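Local structure of endoglucanase FnCel5A (Fervidobacterium nodosum, 3NCO) at residues 184-187 / 188-191; 152-155 / 156-159; 236-239 / 240-244; 281-285 / 286-290; 193-196 / 197-200. The protein probably acts as a cellulase of glycosyl hydrolase family 5, hydrolysing internal beta-1,4-glucosidic linkages of cellulose. All blocks are in the same frame, centred on the assembly; numbering follows the deposited sequence.

Overall arrangement
The five contacts are local, each spanning one continuous run of residues, and they follow one another along the chain without nesting or crossing; none closes a long loop. Interaction 2 comes first, near the start of helix 151-168 on the outside of an eight-stranded parallel TIM barrel. Interaction 1 forms a 3-10 turn in the connection from strand 174-177 to strand 198-204, and interaction 5 ends that connection and enters strand 198-204. Interaction 3 lies within helix 232-252, and interaction 4 takes the chain from helix 269-285 into the last barrel strand. Interaction 1 touches interactions 2, 3 and 5, bridging two outer helices, while interactions 3 and 4 pack directly together, their centres about 11 Å apart.

Interaction 1. Residues 184-187 / 188-191; sequences YSYV and RELK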
loop_
_atom_site.group_PDB
_atom_site.type_symbol
_atom_site.label_atom_id
_atom_site.label_comp_id
_atom_site.label_asym_id
_atom_site.label_seq_id
_atom_site.Cartn_x
_atom_site.Cartn_y
_atom_site.Cartn_z
ATOM N N TYR A 184 7.222 -6.122 9.109
ATOM C CA TYR A 184 7.524 -5.146 10.173
ATOM C C TYR A 184 8.955 -5.295 10.688
ATOM O O TYR A 184 9.595 -4.289 11.000
ATOM C CB TYR A 184 6.499 -5.265 11.346
ATOM C CG TYR A 184 6.870 -6.408 12.237
ATOM C CD1 TYR A 184 7.719 -6.206 13.328
ATOM C CD2 TYR A 184 6.480 -7.710 11.926
ATOM C CE1 TYR A 184 8.148 -7.257 14.106
ATOM C CE2 TYR A 184 6.937 -8.812 12.714
ATOM C CZ TYR A 184 7.761 -8.545 13.812
ATOM O OH TYR A 184 8.246 -9.596 14.567
ATOM N N SER A 185 9.468 -6.526 10.753
ATOM C CA SER A 185 10.729 -6.751 11.439
ATOM C C SER A 185 11.918 -6.267 10.634
ATOM O O SER A 185 13.049 -6.188 11.184
ATOM C CB SER A 185 10.919 -8.215 11.780
ATOM O OG SER A 185 11.043 -8.977 10.607
ATOM N N TYR A 186 11.719 -5.977 9.350
ATOM C CA TYR A 186 12.832 -5.561 8.513
ATOM C C TYR A 186 12.972 -4.041 8.456
ATOM O O TYR A 186 13.755 -3.502 7.694
ATOM C CB TYR A 186 12.659 -6.164 7.099
ATOM C CG TYR A 186 12.834 -7.647 7.063
ATOM C CD1 TYR A 186 14.068 -8.195 6.740
ATOM C CD2 TYR A 186 11.761 -8.504 7.342
ATOM C CE1 TYR A 186 14.253 -9.573 6.725
ATOM C CE2 TYR A 186 11.934 -9.904 7.311
ATOM C CZ TYR A 186 13.181 -10.407 6.984
ATOM O OH TYR A 186 13.385 -11.774 6.941
ATOM N N VAL A 187 12.205 -3.337 9.275
ATOM C CA VAL A 187 12.255 -1.885 9.297
ATOM C C VAL A 187 13.705 -1.382 9.537
ATOM O O VAL A 187 14.148 -0.414 8.928
ATOM C CB VAL A 187 11.191 -1.326 10.294
ATOM C CG1 VAL A 187 11.682 -1.389 11.761
ATOM C CG2 VAL A 187 10.805 0.044 9.905
ATOM N N ARG A 188 14.484 -2.094 10.362
ATOM C CA ARG A 188 15.814 -1.648 10.703
ATOM C C ARG A 188 16.781 -1.773 9.537
ATOM O O ARG A 188 17.901 -1.281 9.622
ATOM C CB ARG A 188 16.349 -2.464 11.891
ATOM C CG ARG A 188 16.383 -4.013 11.618
ATOM C CD ARG A 188 16.876 -4.753 12.888
ATOM N NE ARG A 188 17.268 -6.160 12.732
ATOM C CZ ARG A 188 16.481 -7.248 12.848
ATOM N NH1 ARG A 188 17.064 -8.454 12.704
ATOM N NH2 ARG A 188 15.140 -7.182 13.067
ATOM N N GLU A 189 16.389 -2.465 8.464
ATOM C CA GLU A 189 17.302 -2.639 7.332
ATOM C C GLU A 189 17.164 -1.474 6.395
ATOM O O GLU A 189 17.964 -1.319 5.518
ATOM C CB GLU A 189 16.974 -3.931 6.540
ATOM C CG GLU A 189 16.864 -5.196 7.383
ATOM C CD GLU A 189 18.171 -5.685 7.946
ATOM O OE1 GLU A 189 19.253 -5.193 7.529
ATOM O OE2 GLU A 189 18.111 -6.583 8.821
ATOM N N LEU A 190 16.117 -0.670 6.562
ATOM C CA LEU A 190 15.872 0.437 5.621
ATOM C C LEU A 190 16.787 1.603 5.951
ATOM O O LEU A 190 16.837 2.034 7.114
ATOM C CB LEU A 190 14.407 0.864 5.728
ATOM C CG LEU A 190 13.865 1.932 4.803
ATOM C CD1 LEU A 190 14.066 1.561 3.322
ATOM C CD2 LEU A 190 12.365 2.203 5.130
ATOM N N LYS A 191 17.518 2.108 4.940
ATOM C CA LYS A 191 18.362 3.308 5.093
ATOM C C LYS A 191 17.637 4.508 4.477
ATOM O O LYS A 191 17.283 4.474 3.292
ATOM C CB LYS A 191 19.720 3.104 4.427
ATOM C CG LYS A 191 20.608 4.257 4.591
ATOM C CD LYS A 191 21.762 4.251 3.598
ATOM C CE LYS A 191 22.789 3.194 3.956
ATOM N NZ LYS A 191 23.851 3.264 2.905
#
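Arg188 folds back over Ser185 along a short 3-10 helical turn, residues 184-189, in the loop that leads from strand 174-177 to strand 198-204 of the TIM barrel. Its CB leads off from the backbone next to Val187. CG is set between the backbone N and the carbonyl carbon (chi1 58°), which turns the chain back toward the start of the turn, and CG passes 4.0 Å from Ser185 O. From there the chain runs extended as far as NE. At the tip, NH2 comes within 3.0 Å of Ser185 O, but the angle is too poor for a hydrogen bond; this nitrogen bonds instead to the hydroxyl of Tyr244 on helix 232-252, so the arginine links the turn to that helix. The backbone carries the 3-10 pattern, with Glu189 N donating to Tyr186 O at 2.9 Å and Leu190 N to Val187 O at 3.1 Å. Both donors stand above the carbonyl planes, by 54° and 55°, in keeping with the tight winding of a 3-10 turn. On the inner side, Val187 and Leu190 are buried and both rest on Trp248 of helix 232-252; Leu190 also reaches helix 151-168. On the other side Glu189 bends at its second torsion, and its CG meets the edge of the Tyr186 ring, near the ring plane, 4.2 Å from CD1.

Interaction 2. Residues 152-155 / 156-159; sequences TKWN and ELYP. With PO4 (phosphate ion), chain E.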
loop_
_atom_site.group_PDB
_atom_site.type_symbol
_atom_site.label_atom_id
_atom_site.label_comp_id
_atom_site.label_asym_id
_atom_site.label_seq_id
_atom_site.Cartn_x
_atom_site.Cartn_y
_atom_site.Cartn_z
ATOM N N THR A 152 19.690 -4.051 0.824
ATOM C CA THR A 152 20.821 -3.308 0.247
ATOM C C THR A 152 20.565 -2.754 -1.147
ATOM O O THR A 152 20.872 -1.587 -1.422
ATOM C CB THR A 152 22.073 -4.215 0.291
ATOM O OG1 THR A 152 22.349 -4.553 1.655
ATOM C CG2 THR A 152 23.325 -3.594 -0.391
ATOM N N LYS A 153 20.039 -3.580 -2.041
ATOM C CA LYS A 153 19.784 -3.122 -3.416
ATOM C C LYS A 153 18.696 -2.080 -3.394
ATOM O O LYS A 153 18.719 -1.120 -4.170
ATOM C CB LYS A 153 19.287 -4.299 -4.252
ATOM C CG LYS A 153 20.361 -5.364 -4.499
ATOM C CD LYS A 153 21.374 -4.976 -5.577
ATOM C CE LYS A 153 22.290 -6.144 -6.011
ATOM N NZ LYS A 153 23.350 -5.427 -6.816
ATOM N N TRP A 154 17.706 -2.281 -2.529
ATOM C CA TRP A 154 16.640 -1.310 -2.457
ATOM C C TRP A 154 17.137 0.008 -1.925
ATOM O O TRP A 154 16.721 1.052 -2.404
ATOM C CB TRP A 154 15.556 -1.885 -1.580
ATOM C CG TRP A 154 14.448 -1.004 -1.264
ATOM C CD1 TRP A 154 14.039 -0.697 -0.007
ATOM C CD2 TRP A 154 13.542 -0.333 -2.186
ATOM N NE1 TRP A 154 12.936 0.143 -0.067
ATOM C CE2 TRP A 154 12.583 0.338 -1.382
ATOM C CE3 TRP A 154 13.399 -0.314 -3.579
ATOM C CZ2 TRP A 154 11.533 1.110 -1.932
ATOM C CZ3 TRP A 154 12.326 0.433 -4.142
ATOM C CH2 TRP A 154 11.437 1.159 -3.303
ATOM N N ASN A 155 18.026 -0.024 -0.946
ATOM C CA ASN A 155 18.523 1.191 -0.348
ATOM C C ASN A 155 19.299 1.957 -1.421
ATOM O O ASN A 155 19.401 3.196 -1.371
ATOM C CB ASN A 155 19.466 0.840 0.824
ATOM C CG ASN A 155 18.707 0.569 2.087
ATOM O OD1 ASN A 155 17.608 1.054 2.229
ATOM N ND2 ASN A 155 19.256 -0.219 2.977
ATOM N N GLU A 156 19.858 1.210 -2.372
ATOM C CA GLU A 156 20.606 1.816 -3.476
ATOM C C GLU A 156 19.704 2.372 -4.577
ATOM O O GLU A 156 19.974 3.450 -5.156
ATOM C CB GLU A 156 21.635 0.838 -4.071
ATOM C CG GLU A 156 22.715 0.441 -3.014
ATOM C CD GLU A 156 23.586 -0.802 -3.360
ATOM O OE1 GLU A 156 24.629 -0.994 -2.657
ATOM O OE2 GLU A 156 23.232 -1.600 -4.260
ATOM N N LEU A 157 18.627 1.620 -4.863
ATOM C CA LEU A 157 17.719 1.936 -5.934
ATOM C C LEU A 157 16.719 3.076 -5.682
ATOM O O LEU A 157 16.556 3.968 -6.522
ATOM C CB LEU A 157 16.949 0.637 -6.328
ATOM C CG LEU A 157 15.872 0.802 -7.403
ATOM C CD1 LEU A 157 16.498 1.351 -8.681
ATOM C CD2 LEU A 157 15.207 -0.561 -7.683
ATOM N N TYR A 158 15.987 2.997 -4.558
ATOM C CA TYR A 158 14.916 3.935 -4.334
ATOM C C TYR A 158 15.398 5.395 -4.364
ATOM O O TYR A 158 14.671 6.219 -4.922
ATOM C CB TYR A 158 14.040 3.588 -3.101
ATOM C CG TYR A 158 14.483 4.191 -1.792
ATOM C CD1 TYR A 158 15.063 3.398 -0.773
ATOM C CD2 TYR A 158 14.296 5.554 -1.546
ATOM C CE1 TYR A 158 15.470 3.946 0.433
ATOM C CE2 TYR A 158 14.691 6.123 -0.333
ATOM C CZ TYR A 158 15.279 5.316 0.640
ATOM O OH TYR A 158 15.645 5.907 1.842
ATOM N N PRO A 159 16.630 5.715 -3.821
ATOM C CA PRO A 159 17.049 7.126 -3.970
ATOM C C PRO A 159 17.259 7.538 -5.408
ATOM O O PRO A 159 17.069 8.726 -5.689
ATOM C CB PRO A 159 18.365 7.209 -3.159
ATOM C CG PRO A 159 18.268 6.028 -2.172
ATOM C CD PRO A 159 17.645 4.949 -3.058
HETATM P P PO4 E . 23.035 -1.559 3.322
HETATM O O1 PO4 E . 22.190 -2.416 4.251
HETATM O O2 PO4 E . 23.973 -0.638 4.104
HETATM O O3 PO4 E . 23.870 -2.545 2.505
HETATM O O4 PO4 E . 22.154 -0.611 2.494
HETATM O O HOH W 1 24.619 -3.978 -4.605
#
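Thr152 and Glu156 lie side by side, one turn apart on helix 151-168, with Thr152 CG2 3.7 Å from Glu156 OE1. The threonine hydroxyl turns to a phosphate ion, probably from the crystallisation liquor, and donates to its O3 at 2.7 Å. Lys153 is joined to Glu156 through water: NZ donates to a molecule that in turn donates to Glu156 OE2, while the ammonium also forms a salt bridge with Asp113. Trp154 carries the apolar contact. A chi1 of 174° swings the indole outward and toward the following turn, where Tyr158 CB sits over its six-membered ring, 3.6 Å from the ring centroid, a CH-pi contact; NE1 bonds to Asp177 O. Cutting the indole back to an alanine is likely to take away the surface under Tyr158 CB and the donor to Asp177 O. Asn155 ND2 reaches phosphate O4 at 3.0 Å and also bonds to Glu189 O, whereas OD1 accepts from Lys191 N. One turn on, Pro159 has no N-H to offer Asn155 O; its CD lies 3.0 Å from that oxygen, and the helix kinks there. The helix connects strand 137-140 to strand 174-177 in a beta-alpha-beta unit, its tryptophan packed against Ile141, Phe142 and Pro145 beyond the first strand and its asparagine and tyrosine holding the 184-191 loop.

Interaction 3. Residues 236-239 / 240-244; sequences EQIR and NHFKY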
loop_
_atom_site.group_PDB
_atom_site.type_symbol
_atom_site.label_atom_id
_atom_site.label_comp_id
_atom_site.label_asym_id
_atom_site.label_seq_id
_atom_site.Cartn_x
_atom_site.Cartn_y
_atom_site.Cartn_z
ATOM N N GLU A 236 -0.935 -8.666 22.556
ATOM C CA GLU A 236 0.421 -8.280 22.895
ATOM C C GLU A 236 1.408 -8.644 21.774
ATOM O O GLU A 236 2.375 -7.914 21.539
ATOM C CB GLU A 236 0.840 -8.909 24.251
ATOM C CG GLU A 236 2.246 -8.505 24.684
ATOM C CD GLU A 236 2.491 -6.990 24.601
ATOM O OE1 GLU A 236 1.591 -6.195 24.976
ATOM O OE2 GLU A 236 3.591 -6.602 24.149
ATOM N N GLN A 237 1.190 -9.754 21.060
ATOM C CA GLN A 237 2.089 -10.053 19.912
ATOM C C GLN A 237 2.084 -8.902 18.916
ATOM O O GLN A 237 3.145 -8.489 18.422
ATOM C CB GLN A 237 1.707 -11.364 19.178
ATOM C CG GLN A 237 1.932 -12.690 19.968
ATOM C CD GLN A 237 3.381 -13.207 19.828
ATOM O OE1 GLN A 237 3.935 -13.209 18.704
ATOM N NE2 GLN A 237 4.003 -13.621 20.951
ATOM N N ILE A 238 0.893 -8.370 18.618
ATOM C CA ILE A 238 0.771 -7.276 17.637
ATOM C C ILE A 238 1.369 -5.973 18.216
ATOM O O ILE A 238 2.109 -5.257 17.542
ATOM C CB ILE A 238 -0.696 -7.031 17.209
ATOM C CG1 ILE A 238 -1.240 -8.309 16.562
ATOM C CG2 ILE A 238 -0.842 -5.788 16.254
ATOM C CD1 ILE A 238 -2.748 -8.245 16.220
ATOM N N ARG A 239 1.012 -5.654 19.449
ATOM C CA ARG A 239 1.554 -4.455 20.084
ATOM C C ARG A 239 3.100 -4.461 20.065
ATOM O O ARG A 239 3.722 -3.444 19.804
ATOM C CB ARG A 239 1.018 -4.342 21.518
ATOM C CG ARG A 239 1.355 -2.948 22.103
ATOM C CD ARG A 239 0.859 -2.715 23.503
ATOM N NE ARG A 239 -0.428 -3.344 23.782
ATOM C CZ ARG A 239 -1.603 -2.861 23.401
ATOM N NH1 ARG A 239 -1.660 -1.727 22.715
ATOM N NH2 ARG A 239 -2.725 -3.500 23.723
ATOM N N ASN A 240 3.712 -5.608 20.388
ATOM C CA ASN A 240 5.167 -5.740 20.432
ATOM C C ASN A 240 5.715 -5.427 19.025
ATOM O O ASN A 240 6.714 -4.724 18.863
ATOM C CB ASN A 240 5.546 -7.170 20.931
ATOM C CG ASN A 240 7.069 -7.402 21.122
ATOM O OD1 ASN A 240 7.720 -6.785 21.991
ATOM N ND2 ASN A 240 7.620 -8.334 20.350
ATOM N N HIS A 241 5.075 -6.004 17.999
ATOM C CA HIS A 241 5.506 -5.747 16.610
ATOM C C HIS A 241 5.442 -4.242 16.248
ATOM O O HIS A 241 6.366 -3.692 15.632
ATOM C CB HIS A 241 4.608 -6.535 15.675
ATOM C CG HIS A 241 4.789 -8.020 15.795
ATOM N ND1 HIS A 241 3.861 -8.918 15.320
ATOM C CD2 HIS A 241 5.792 -8.759 16.332
ATOM C CE1 HIS A 241 4.302 -10.149 15.513
ATOM N NE2 HIS A 241 5.473 -10.081 16.129
ATOM N N PHE A 242 4.310 -3.615 16.537
ATOM C CA PHE A 242 4.088 -2.211 16.123
ATOM C C PHE A 242 4.951 -1.262 16.962
ATOM O O PHE A 242 5.459 -0.246 16.429
ATOM C CB PHE A 242 2.616 -1.826 16.273
ATOM C CG PHE A 242 1.742 -2.304 15.153
ATOM C CD1 PHE A 242 1.840 -3.606 14.651
ATOM C CD2 PHE A 242 0.866 -1.425 14.543
ATOM C CE1 PHE A 242 1.024 -4.024 13.560
ATOM C CE2 PHE A 242 0.077 -1.823 13.465
ATOM C CZ PHE A 242 0.133 -3.128 13.010
ATOM N N LYS A 243 5.144 -1.602 18.236
ATOM C CA LYS A 243 6.103 -0.833 19.081
ATOM C C LYS A 243 7.526 -0.815 18.495
ATOM O O LYS A 243 8.247 0.201 18.504
ATOM C CB LYS A 243 6.077 -1.343 20.514
ATOM C CG LYS A 243 7.006 -0.557 21.471
ATOM C CD LYS A 243 6.885 -1.095 22.903
ATOM C CE LYS A 243 7.806 -2.276 23.068
ATOM N NZ LYS A 243 8.683 -2.089 24.267
ATOM N N TYR A 244 7.966 -1.971 17.986
ATOM C CA TYR A 244 9.250 -2.028 17.348
ATOM C C TYR A 244 9.318 -1.037 16.190
ATOM O O TYR A 244 10.318 -0.321 16.041
ATOM C CB TYR A 244 9.500 -3.465 16.869
ATOM C CG TYR A 244 10.813 -3.713 16.190
ATOM C CD1 TYR A 244 11.983 -3.792 16.931
ATOM C CD2 TYR A 244 10.871 -3.972 14.814
ATOM C CE1 TYR A 244 13.190 -4.060 16.329
ATOM C CE2 TYR A 244 12.144 -4.225 14.179
ATOM C CZ TYR A 244 13.271 -4.267 14.989
ATOM O OH TYR A 244 14.530 -4.544 14.480
HETATM O O HOH W 2 5.676 -10.083 19.206
#
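Gln237 O is met three ways by the next turn of helix 232-252. His241 N donates to it at 3.2 Å, and a water that also accepts from Asn240 ND2 donates to it at 3.1 Å. The imidazole of His241 lies flat against the same oxygen, which stands 3.1 Å from the ring plane, over its centre. That ring is held by a hydrogen bond between ND1 and the Tyr204 hydroxyl and by stacking with Tyr184. On the buried side Ile238 and Phe242 run alongside each other, CG2 of the isoleucine 3.7 Å from CE1 of the phenylalanine, and both pack on Ile282. Arg239 NE makes a long salt bridge to Glu236 OE1, 3.7 Å, in the guanidinium plane, and its NH1 a further one to Glu285. Backbone bonds such as Lys243 N to Arg239 O, 2.8 Å, complete an amphipathic outer helix of a TIM barrel, with its apolar side turned to strand 198-204 and helix 269-285.

Interaction 4. Residues 281-285 / 286-290; sequences RIAEE and FGFSL
Ala283 CB is the apolar centre, 3.9 Å from Leu290 CD2 and 4.0 Å from Phe288 CB, so the last helical turn rests on the chain that leaves it. Next to it, Ile282 CG2 touches the Phe286 ring at its edge and in its plane, 3.8 Å from CE2. Phe286 CB in turn lies over one face of the Phe288 ring, offset toward the rim. Further out, the Glu285 carboxylate runs beside the Phe286 ring, their planes 22° apart and OE2 3.7 Å from CZ, while its OE1 is engaged by Arg239. The helix ends in a Schellman motif. Phe288 N donates to Ala283 O at 2.9 Å, and Gly287 N donates to Glu284 O at the same length. Gly287, the C-prime residue, takes a positive phi of 77°, a conformation that favours glycine. At the polar edge Glu284 OE2 forms a salt bridge with Arg280 and a hydrogen bond with His22. The turn thus closes the beta-alpha-beta unit of strand 256-261, helix 269-285 and strand 289-292, with helix 232-252 packed against Ile282 and Ala283, and strand 289-292 bonded to strand 256-261 and to strand 22-25.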
loop_
_atom_site.group_PDB
_atom_site.type_symbol
_atom_site.label_atom_id
_atom_site.label_comp_id
_atom_site.label_asym_id
_atom_site.label_seq_id
_atom_site.Cartn_x
_atom_site.Cartn_y
_atom_site.Cartn_z
ATOM N N ARG A 281 -6.740 -0.499 15.907
ATOM C CA ARG A 281 -6.569 0.241 17.167
ATOM C C ARG A 281 -5.107 0.433 17.522
ATOM O O ARG A 281 -4.739 1.487 18.051
ATOM C CB ARG A 281 -7.216 -0.528 18.316
ATOM C CG ARG A 281 -8.731 -0.599 18.223
ATOM C CD ARG A 281 -9.374 -1.241 19.515
ATOM N NE ARG A 281 -8.556 -2.327 20.114
ATOM C CZ ARG A 281 -8.920 -3.622 20.268
ATOM N NH1 ARG A 281 -10.106 -4.067 19.864
ATOM N NH2 ARG A 281 -8.074 -4.494 20.836
ATOM N N ILE A 282 -4.282 -0.589 17.290
ATOM C CA ILE A 282 -2.868 -0.500 17.670
ATOM C C ILE A 282 -2.102 0.413 16.697
ATOM O O ILE A 282 -1.218 1.179 17.116
ATOM C CB ILE A 282 -2.218 -1.895 17.792
ATOM C CG1 ILE A 282 -2.862 -2.648 18.979
ATOM C CG2 ILE A 282 -0.668 -1.798 17.928
ATOM C CD1 ILE A 282 -2.391 -4.110 19.151
ATOM N N ALA A 283 -2.482 0.386 15.421
ATOM C CA ALA A 283 -1.907 1.372 14.489
ATOM C C ALA A 283 -2.298 2.791 14.938
ATOM O O ALA A 283 -1.460 3.688 14.937
ATOM C CB ALA A 283 -2.370 1.103 13.014
ATOM N N GLU A 284 -3.548 2.982 15.392
ATOM C CA GLU A 284 -3.963 4.324 15.815
ATOM C C GLU A 284 -3.136 4.748 17.037
ATOM O O GLU A 284 -2.689 5.924 17.123
ATOM C CB GLU A 284 -5.466 4.357 16.163
ATOM C CG GLU A 284 -6.358 4.367 14.941
ATOM C CD GLU A 284 -7.813 3.995 15.306
ATOM O OE1 GLU A 284 -8.105 3.849 16.530
ATOM O OE2 GLU A 284 -8.656 3.839 14.374
ATOM N N GLU A 285 -2.918 3.801 17.961
ATOM C CA GLU A 285 -2.235 4.096 19.213
ATOM C C GLU A 285 -0.804 4.566 18.964
ATOM O O GLU A 285 -0.291 5.444 19.682
ATOM C CB GLU A 285 -2.297 2.881 20.150
ATOM C CG GLU A 285 -1.329 2.879 21.321
ATOM C CD GLU A 285 -1.126 1.461 21.913
ATOM O OE1 GLU A 285 -1.960 0.544 21.592
ATOM O OE2 GLU A 285 -0.150 1.284 22.720
ATOM N N PHE A 286 -0.162 4.007 17.925
ATOM C CA PHE A 286 1.178 4.449 17.588
ATOM C C PHE A 286 1.240 5.580 16.570
ATOM O O PHE A 286 2.338 5.947 16.125
ATOM C CB PHE A 286 2.057 3.244 17.165
ATOM C CG PHE A 286 2.360 2.326 18.315
ATOM C CD1 PHE A 286 3.239 2.737 19.319
ATOM C CD2 PHE A 286 1.706 1.115 18.476
ATOM C CE1 PHE A 286 3.503 1.927 20.403
ATOM C CE2 PHE A 286 1.983 0.293 19.580
ATOM C CZ PHE A 286 2.841 0.724 20.549
ATOM N N GLY A 287 0.092 6.151 16.171
ATOM C CA GLY A 287 0.147 7.296 15.265
ATOM C C GLY A 287 0.444 6.917 13.820
ATOM O O GLY A 287 0.891 7.746 13.005
ATOM N N PHE A 288 0.178 5.653 13.484
ATOM C CA PHE A 288 0.347 5.185 12.102
ATOM C C PHE A 288 -0.927 5.453 11.297
ATOM O O PHE A 288 -2.026 5.165 11.748
ATOM C CB PHE A 288 0.597 3.673 12.036
ATOM C CG PHE A 288 1.811 3.200 12.799
ATOM C CD1 PHE A 288 2.801 4.080 13.218
ATOM C CD2 PHE A 288 1.978 1.819 13.061
ATOM C CE1 PHE A 288 3.894 3.599 13.923
ATOM C CE2 PHE A 288 3.102 1.306 13.746
ATOM C CZ PHE A 288 4.075 2.226 14.163
ATOM N N SER A 289 -0.783 6.009 10.106
ATOM C CA SER A 289 -1.908 5.982 9.185
ATOM C C SER A 289 -2.060 4.557 8.663
ATOM O O SER A 289 -1.237 3.703 8.943
ATOM C CB SER A 289 -1.689 6.936 8.067
ATOM O OG SER A 289 -0.569 6.493 7.338
ATOM N N LEU A 290 -3.156 4.272 7.958
ATOM C CA LEU A 290 -3.369 2.838 7.595
ATOM C C LEU A 290 -4.317 2.709 6.413
ATOM O O LEU A 290 -5.212 3.560 6.241
ATOM C CB LEU A 290 -3.894 2.065 8.815
ATOM C CG LEU A 290 -5.181 2.668 9.377
ATOM C CD1 LEU A 290 -6.400 1.927 8.835
ATOM C CD2 LEU A 290 -5.204 2.670 10.900
#

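Interaction 5. Residues 193-196 / 197-200; sequences VDDK and NIIV
Asp195 and Asn197 form an Asx turn at the entrance to strand 198-204 of the TIM barrel. Its hydrogen bond runs from Asn197 N to Asp195 OD1, 2.8 Å long with an angle of 157° at the hydrogen, and the donor meets the oxygen almost in line with the C-O bond. The carboxylate is placed for this by a first torsion of -172°, which puts CG anti to the backbone N and brings OD1 to the N-H of Asn197. Just before it the backbone makes an inverse gamma turn centred on Asp194, with a weak bond from Asp195 N to Val193 O. The ionic contact belongs to the other carboxylate oxygen, as OD2 forms a salt bridge with Arg166 NE of helix 151-168, the helix that Val193 also packs on. Without the carboxylate, as with an alanine here, Arg166 would probably lose its counter-charge and Asn197 N its acceptor, and the turn into the strand could flex. Solvent adds to the polar side, where one water lies 3.0 Å from Asp195 OD1 and 3.0 Å from Asn197 OD1. The van der Waals contacts come from Ile198, which reaches back to the aspartate with both branches: CG2 lies 4.0 Å from Asp195 CG, and CG1 approaches Asp195 O to 3.4 Å.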
loop_
_atom_site.group_PDB
_atom_site.type_symbol
_atom_site.label_atom_id
_atom_site.label_comp_id
_atom_site.label_asym_id
_atom_site.label_seq_id
_atom_site.Cartn_x
_atom_site.Cartn_y
_atom_site.Cartn_z
ATOM N N VAL A 193 17.000 8.729 3.490
ATOM C CA VAL A 193 17.757 9.788 2.827
ATOM C C VAL A 193 17.283 11.087 3.462
ATOM O O VAL A 193 16.284 11.094 4.179
ATOM C CB VAL A 193 17.499 9.804 1.314
ATOM C CG1 VAL A 193 18.096 8.516 0.682
ATOM C CG2 VAL A 193 16.050 9.926 1.028
ATOM N N ASP A 194 18.023 12.155 3.236
ATOM C CA ASP A 194 17.670 13.429 3.833
ATOM C C ASP A 194 16.616 14.085 2.978
ATOM O O ASP A 194 16.935 14.925 2.127
ATOM C CB ASP A 194 18.913 14.324 3.893
ATOM C CG ASP A 194 18.701 15.543 4.804
ATOM O OD1 ASP A 194 17.656 15.636 5.508
ATOM O OD2 ASP A 194 19.585 16.398 4.811
ATOM N N ASP A 195 15.366 13.702 3.179
ATOM C CA ASP A 195 14.260 14.269 2.408
ATOM C C ASP A 195 13.156 14.407 3.430
ATOM O O ASP A 195 12.806 13.418 4.115
ATOM C CB ASP A 195 13.860 13.303 1.270
ATOM C CG ASP A 195 12.830 13.915 0.289
ATOM O OD1 ASP A 195 11.723 14.286 0.689
ATOM O OD2 ASP A 195 13.124 14.039 -0.912
ATOM N N LYS A 196 12.592 15.612 3.486
ATOM C CA LYS A 196 11.524 15.946 4.439
ATOM C C LYS A 196 10.122 15.593 3.999
ATOM O O LYS A 196 9.173 15.810 4.755
ATOM C CB LYS A 196 11.558 17.434 4.820
ATOM C CG LYS A 196 12.833 17.898 5.540
ATOM C CD LYS A 196 13.521 16.773 6.346
ATOM C CE LYS A 196 14.662 17.327 7.175
ATOM N NZ LYS A 196 14.139 18.311 8.170
ATOM N N ASN A 197 9.977 15.047 2.795
ATOM C CA ASN A 197 8.655 14.719 2.331
ATOM C C ASN A 197 8.559 13.246 2.009
ATOM O O ASN A 197 8.006 12.876 0.958
ATOM C CB ASN A 197 8.272 15.610 1.127
ATOM C CG ASN A 197 8.057 17.053 1.552
ATOM O OD1 ASN A 197 8.830 17.938 1.199
ATOM N ND2 ASN A 197 6.997 17.276 2.331
ATOM N N ILE A 198 9.107 12.386 2.887
ATOM C CA ILE A 198 8.927 10.939 2.745
ATOM C C ILE A 198 8.106 10.351 3.919
ATOM O O ILE A 198 8.111 10.903 5.023
ATOM C CB ILE A 198 10.257 10.161 2.552
ATOM C CG1 ILE A 198 11.232 10.412 3.705
ATOM C CG2 ILE A 198 10.888 10.537 1.191
ATOM C CD1 ILE A 198 12.401 9.302 3.759
ATOM N N ILE A 199 7.453 9.225 3.637
ATOM C CA ILE A 199 6.776 8.438 4.666
ATOM C C ILE A 199 7.224 7.002 4.480
ATOM O O ILE A 199 7.343 6.535 3.341
ATOM C CB ILE A 199 5.239 8.533 4.447
ATOM C CG1 ILE A 199 4.780 9.986 4.727
ATOM C CG2 ILE A 199 4.440 7.584 5.361
ATOM C CD1 ILE A 199 3.319 10.248 4.390
ATOM N N VAL A 200 7.425 6.284 5.586
ATOM C CA VAL A 200 7.874 4.885 5.435
ATOM C C VAL A 200 6.640 4.024 5.617
ATOM O O VAL A 200 5.755 4.346 6.432
ATOM C CB VAL A 200 8.969 4.562 6.531
ATOM C CG1 VAL A 200 9.192 3.073 6.677
ATOM C CG2 VAL A 200 10.281 5.303 6.193
HETATM O O HOH W 3 11.197 17.083 -0.402
#